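Local structure of periplasmic binding protein/LacI transcriptional regulator (Clostridium phytofermentans, 3BRS) at residues K13-S18 with L40-P45; W22-E27 with K245-G250. The protein probably captures a sugar outside the cell and presents it for import, as the binding-protein component of a transport system. All blocks are in the same frame, centred on the assembly; numbering follows the deposited sequence.

In the fold
From the N terminus, strand 7-11 of the parallel sheet runs into the loop 13-18, then helix 20-36, and then strand 39-42, the edge strand beside 7-11. Interaction 1 closes this short circuit by bringing 40-45 back against the loop 13-18. Interaction 2 starts inside it, at 22-27, but its partner 245-250 comes more than two hundred residues later, after the chain has laid down all but the last strand, 275-278, of the mixed second sheet; the two contacts therefore cross along the sequence. Interaction 2 joins helix 20-36 to helix 246-262, which follows strand 240-243 of the second sheet. The contacts also touch directly: V14 and K13 pack on W22, and F42 lies on V26.

Interaction 1. Residues K13-S18 with L40-P45; sequences KVLDDS and LEFMAP
F42, at the end of its strand, meets L15 through its CB rather than its ring: L15 CD2 lies 4.1 Å from F42 CB, and the two side chains cross at about a right angle. With F42 CG beside the backbone N (chi1 -60°), the ring turns away toward helix 20-36, where a flat apolar group fits against V26 and Q30. M43 sends its long thioether the other way, onto L57 and E60 of helix 51-63, and touches L15 by its backbone alone. Residues 13-18 follow strand 7-11 and 40-45 continue from strand 39-42, so the contact joins the C-terminal ends of two neighbouring parallel strands linked by a right-handed beta-alpha-beta crossover, the repeating unit of the periplasmic binding protein fold. A44 points its methyl at the loop. Its small size lets V14 and L15 pass close by: V14 C is 3.7 Å from A44 CB, and L15 CD1 presses to 3.3 Å from the same methyl, tighter than ordinary van der Waals contact. P45 approaches with its ring, CD lying 3.3 Å from K13 O, while P45 O comes within 3.8 Å of V14 CA. Having no N-H, P45 offers K13 O no donor and meets it through ring carbons, and its ring also packs against V53 and L57 of helix 51-63.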
loop_
_atom_site.group_PDB
_atom_site.type_symbol
_atom_site.label_atom_id
_atom_site.label_comp_id
_atom_site.label_asym_id
_atom_site.label_seq_id
_atom_site.Cartn_x
_atom_site.Cartn_y
_atom_site.Cartn_z
ATOM N N LYS A 13 -5.722 1.681 6.963
ATOM C CA LYS A 13 -5.857 0.230 7.097
ATOM C C LYS A 13 -5.335 -0.179 8.455
ATOM O O LYS A 13 -5.882 -1.149 9.021
ATOM C CB LYS A 13 -5.001 -0.481 6.069
ATOM C CG LYS A 13 -5.523 -0.291 4.616
ATOM C CD LYS A 13 -4.652 -1.173 3.751
ATOM C CE LYS A 13 -5.110 -1.219 2.304
ATOM N NZ LYS A 13 -3.906 -1.581 1.452
ATOM N N VAL A 14 -4.272 0.518 8.925
ATOM C CA VAL A 14 -3.747 0.471 10.304
ATOM C C VAL A 14 -3.135 1.813 10.720
ATOM O O VAL A 14 -2.686 2.579 9.876
ATOM C CB VAL A 14 -2.490 -0.505 10.540
ATOM C CG1 VAL A 14 -2.832 -1.989 10.460
ATOM C CG2 VAL A 14 -1.391 -0.134 9.591
ATOM N N LEU A 15 -3.019 2.015 12.028
ATOM C CA LEU A 15 -2.179 3.071 12.596
ATOM C C LEU A 15 -0.994 2.409 13.287
ATOM O O LEU A 15 -1.002 2.290 14.479
ATOM C CB LEU A 15 -2.985 3.902 13.619
ATOM C CG LEU A 15 -4.001 4.912 13.052
ATOM C CD1 LEU A 15 -5.241 4.879 13.884
ATOM C CD2 LEU A 15 -3.383 6.314 13.004
ATOM N N ASP A 16 0.002 1.957 12.535
ATOM C CA ASP A 16 1.048 1.112 13.075
ATOM C C ASP A 16 2.137 2.032 13.572
ATOM O O ASP A 16 2.382 2.083 14.768
ATOM C CB ASP A 16 1.586 0.125 12.014
ATOM C CG ASP A 16 2.733 -0.784 12.543
ATOM O OD1 ASP A 16 3.012 -1.870 11.967
ATOM O OD2 ASP A 16 3.366 -0.404 13.536
ATOM N N ASP A 17 2.793 2.763 12.681
ATOM C CA ASP A 17 3.791 3.726 13.132
ATOM C C ASP A 17 5.185 3.184 13.533
ATOM O O ASP A 17 6.073 3.945 13.829
ATOM C CB ASP A 17 3.177 4.749 14.118
ATOM C CG ASP A 17 3.768 4.703 15.511
ATOM O OD1 ASP A 17 3.947 3.605 16.086
ATOM O OD2 ASP A 17 4.016 5.810 16.048
ATOM N N SER A 18 5.371 1.874 13.494
ATOM C CA SER A 18 6.646 1.337 13.067
ATOM C C SER A 18 6.561 1.362 11.530
ATOM O O SER A 18 7.575 1.281 10.828
ATOM C CB SER A 18 6.864 -0.097 13.576
ATOM O OG SER A 18 6.299 -1.037 12.672
ATOM N N LEU A 40 -10.085 16.693 12.717
ATOM C CA LEU A 40 -9.713 15.392 12.081
ATOM C C LEU A 40 -9.506 14.337 13.176
ATOM O O LEU A 40 -8.640 14.507 14.054
ATOM C CB LEU A 40 -8.388 15.512 11.320
ATOM C CG LEU A 40 -8.082 14.799 9.973
ATOM C CD1 LEU A 40 -6.585 14.590 9.794
ATOM C CD2 LEU A 40 -8.899 13.525 9.586
ATOM N N GLU A 41 -10.303 13.260 13.137
ATOM C CA GLU A 41 -10.026 12.105 13.991
ATOM C C GLU A 41 -9.473 10.923 13.099
ATOM O O GLU A 41 -9.741 10.879 11.889
ATOM C CB GLU A 41 -11.284 11.743 14.840
ATOM C CG GLU A 41 -11.818 12.835 15.894
ATOM C CD GLU A 41 -13.219 12.478 16.550
ATOM O OE1 GLU A 41 -13.980 11.581 16.020
ATOM O OE2 GLU A 41 -13.574 13.090 17.649
ATOM N N PHE A 42 -8.657 10.011 13.682
ATOM C CA PHE A 42 -8.253 8.701 13.088
ATOM C C PHE A 42 -8.834 7.483 13.819
ATOM O O PHE A 42 -8.997 7.506 15.031
ATOM C CB PHE A 42 -6.753 8.609 13.098
ATOM C CG PHE A 42 -6.101 9.690 12.311
ATOM C CD1 PHE A 42 -5.813 9.495 10.939
ATOM C CD2 PHE A 42 -5.803 10.908 12.880
ATOM C CE1 PHE A 42 -5.173 10.522 10.138
ATOM C CE2 PHE A 42 -5.186 11.951 12.080
ATOM C CZ PHE A 42 -4.898 11.727 10.689
ATOM N N MET A 43 -9.230 6.471 13.081
ATOM C CA MET A 43 -9.800 5.257 13.635
ATOM C C MET A 43 -9.165 4.194 12.724
ATOM O O MET A 43 -9.097 4.442 11.553
ATOM C CB MET A 43 -11.354 5.207 13.465
ATOM C CG MET A 43 -12.166 6.441 14.030
ATOM S SD MET A 43 -13.974 6.224 13.884
ATOM C CE MET A 43 -14.538 4.780 14.765
ATOM N N ALA A 44 -8.706 3.038 13.235
ATOM C CA ALA A 44 -8.060 2.049 12.383
ATOM C C ALA A 44 -8.066 0.784 13.204
ATOM O O ALA A 44 -8.074 0.858 14.460
ATOM C CB ALA A 44 -6.585 2.475 12.005
ATOM N N PRO A 45 -8.134 -0.380 12.523
ATOM C CA PRO A 45 -7.964 -1.647 13.290
ATOM C C PRO A 45 -6.506 -1.775 13.680
ATOM O O PRO A 45 -5.633 -0.868 13.373
ATOM C CB PRO A 45 -8.287 -2.706 12.270
ATOM C CG PRO A 45 -8.996 -1.926 11.115
ATOM C CD PRO A 45 -8.376 -0.637 11.094
#

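Interaction 2. Residues W22-E27 with K245-G250; sequences WSVLVE and KPFNIG
V24 and L25 both swing their first branch anti to the backbone N: V24 CG1 at chi1 166° reaches toward P246 and F247, and L25 CG at chi1 -172° passes P246 O on its way to I249. F247 has the same kind of first torsion, which sets its ring alongside the V24-E27 turn. These side chains pack helix 20-36 against helix 246-262 in the periplasmic binding protein fold, close to strand 92-96 of the parallel sheet. The two short helical segments run in broadly similar directions, 42° apart, and their axes approach to 6.7 Å, very close for a helix pair. Small or compact residues at the crossing allow this.

P246 is one of them. It follows K245, the N-cap residue, and proline suits the first turn of a helix because no backbone N-H is required there. Its ring presents CG to V24 CG1 at 3.6 Å, with F21 also packing against it. V24 CG1 then slots in beside the start of F247, 3.5 Å from F247 CB, the two side chains standing roughly at right angles. Further out, the phenyl ring reaches the E27 backbone obliquely, F247 CE2 lying 3.7 Å from E27 C. On the buried side L25 CD1 touches I249 CG2 at 3.5 Å, and both branched residues also pack on I96 of the sheet. G250, with no side chain, lets its helix backbone come up to the opposing one: L25 O is 3.7 Å from G250 CA. One turn earlier, P246 O receives the helical bond from G250 N and also a CA-H...O contact from L25 CA at 3.4 Å.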
loop_
_atom_site.group_PDB
_atom_site.type_symbol
_atom_site.label_atom_id
_atom_site.label_comp_id
_atom_site.label_asym_id
_atom_site.label_seq_id
_atom_site.Cartn_x
_atom_site.Cartn_y
_atom_site.Cartn_z
ATOM N N TRP A 22 2.149 4.400 6.906
ATOM C CA TRP A 22 0.983 4.839 7.626
ATOM C C TRP A 22 1.324 6.008 8.482
ATOM O O TRP A 22 0.497 6.918 8.649
ATOM C CB TRP A 22 0.231 3.696 8.403
ATOM C CG TRP A 22 -0.345 2.699 7.365
ATOM C CD1 TRP A 22 0.112 1.444 7.117
ATOM C CD2 TRP A 22 -1.364 2.955 6.375
ATOM N NE1 TRP A 22 -0.569 0.870 6.077
ATOM C CE2 TRP A 22 -1.487 1.769 5.588
ATOM C CE3 TRP A 22 -2.193 4.047 6.086
ATOM C CZ2 TRP A 22 -2.402 1.647 4.529
ATOM C CZ3 TRP A 22 -3.134 3.920 5.026
ATOM C CH2 TRP A 22 -3.195 2.730 4.245
ATOM N N SER A 23 2.539 6.032 9.002
ATOM C CA SER A 23 2.947 7.153 9.875
ATOM C C SER A 23 2.974 8.452 9.133
ATOM O O SER A 23 2.572 9.434 9.671
ATOM C CB SER A 23 4.318 6.923 10.533
ATOM O OG SER A 23 4.274 5.761 11.348
ATOM N N VAL A 24 3.559 8.485 7.955
ATOM C CA VAL A 24 3.709 9.730 7.214
ATOM C C VAL A 24 2.406 10.242 6.573
ATOM O O VAL A 24 2.168 11.456 6.503
ATOM C CB VAL A 24 4.811 9.547 6.204
ATOM C CG1 VAL A 24 4.831 10.651 5.174
ATOM C CG2 VAL A 24 6.181 9.465 6.950
ATOM N N LEU A 25 1.530 9.298 6.160
ATOM C CA LEU A 25 0.196 9.601 5.597
ATOM C C LEU A 25 -0.560 10.375 6.648
ATOM O O LEU A 25 -1.211 11.393 6.387
ATOM C CB LEU A 25 -0.519 8.292 5.302
ATOM C CG LEU A 25 -1.821 8.536 4.535
ATOM C CD1 LEU A 25 -1.978 7.625 3.324
ATOM C CD2 LEU A 25 -2.963 8.402 5.479
ATOM N N VAL A 26 -0.469 9.905 7.865
ATOM C CA VAL A 26 -1.143 10.565 9.004
ATOM C C VAL A 26 -0.567 11.949 9.160
ATOM O O VAL A 26 -1.320 12.914 9.289
ATOM C CB VAL A 26 -0.939 9.698 10.276
ATOM C CG1 VAL A 26 -1.207 10.480 11.556
ATOM C CG2 VAL A 26 -1.895 8.517 10.218
ATOM N N GLU A 27 0.766 12.089 9.128
ATOM C CA GLU A 27 1.368 13.426 9.206
ATOM C C GLU A 27 0.915 14.308 8.140
ATOM O O GLU A 27 0.666 15.478 8.418
ATOM C CB GLU A 27 2.905 13.369 9.222
ATOM C CG GLU A 27 3.425 12.453 10.355
ATOM C CD GLU A 27 4.949 12.317 10.388
ATOM O OE1 GLU A 27 5.464 11.276 9.883
ATOM O OE2 GLU A 27 5.602 13.283 10.896
ATOM N N LYS A 245 4.646 8.426 -2.078
ATOM C CA LYS A 245 4.534 9.740 -1.449
ATOM C C LYS A 245 3.398 9.835 -0.394
ATOM O O LYS A 245 2.424 10.589 -0.547
ATOM C CB LYS A 245 4.506 10.874 -2.513
ATOM C CG LYS A 245 5.865 11.049 -3.177
ATOM C CD LYS A 245 5.902 12.139 -4.237
ATOM C CE LYS A 245 6.807 11.678 -5.446
ATOM N NZ LYS A 245 6.717 12.420 -6.785
ATOM N N PRO A 246 3.522 9.077 0.697
ATOM C CA PRO A 246 2.376 8.980 1.594
ATOM C C PRO A 246 2.021 10.302 2.186
ATOM O O PRO A 246 0.844 10.548 2.449
ATOM C CB PRO A 246 2.863 8.021 2.673
ATOM C CG PRO A 246 4.345 8.183 2.626
ATOM C CD PRO A 246 4.624 8.234 1.179
ATOM N N PHE A 247 3.016 11.185 2.374
ATOM C CA PHE A 247 2.691 12.499 2.921
ATOM C C PHE A 247 1.655 13.180 1.999
ATOM O O PHE A 247 0.579 13.663 2.457
ATOM C CB PHE A 247 3.987 13.344 3.062
ATOM C CG PHE A 247 3.765 14.583 3.825
ATOM C CD1 PHE A 247 3.359 15.751 3.170
ATOM C CD2 PHE A 247 3.877 14.587 5.241
ATOM C CE1 PHE A 247 3.095 16.944 3.920
ATOM C CE2 PHE A 247 3.613 15.770 5.995
ATOM C CZ PHE A 247 3.225 16.933 5.331
ATOM N N ASN A 248 1.942 13.165 0.681
ATOM C CA ASN A 248 1.015 13.728 -0.274
ATOM C C ASN A 248 -0.319 13.038 -0.378
ATOM O O ASN A 248 -1.309 13.722 -0.618
ATOM C CB ASN A 248 1.646 13.795 -1.605
ATOM C CG ASN A 248 2.675 14.901 -1.640
ATOM O OD1 ASN A 248 3.609 14.889 -2.420
ATOM N ND2 ASN A 248 2.531 15.847 -0.719
ATOM N N ILE A 249 -0.365 11.705 -0.257
ATOM C CA ILE A 249 -1.693 11.047 -0.211
ATOM C C ILE A 249 -2.584 11.600 0.865
ATOM O O ILE A 249 -3.809 11.823 0.616
ATOM C CB ILE A 249 -1.602 9.521 -0.047
ATOM C CG1 ILE A 249 -1.087 8.941 -1.356
ATOM C CG2 ILE A 249 -3.058 8.873 0.213
ATOM C CD1 ILE A 249 -0.318 7.574 -1.216
ATOM N N GLY A 250 -2.026 11.771 2.070
ATOM C CA GLY A 250 -2.826 12.260 3.205
ATOM C C GLY A 250 -3.167 13.732 3.092
ATOM O O GLY A 250 -4.277 14.136 3.391
#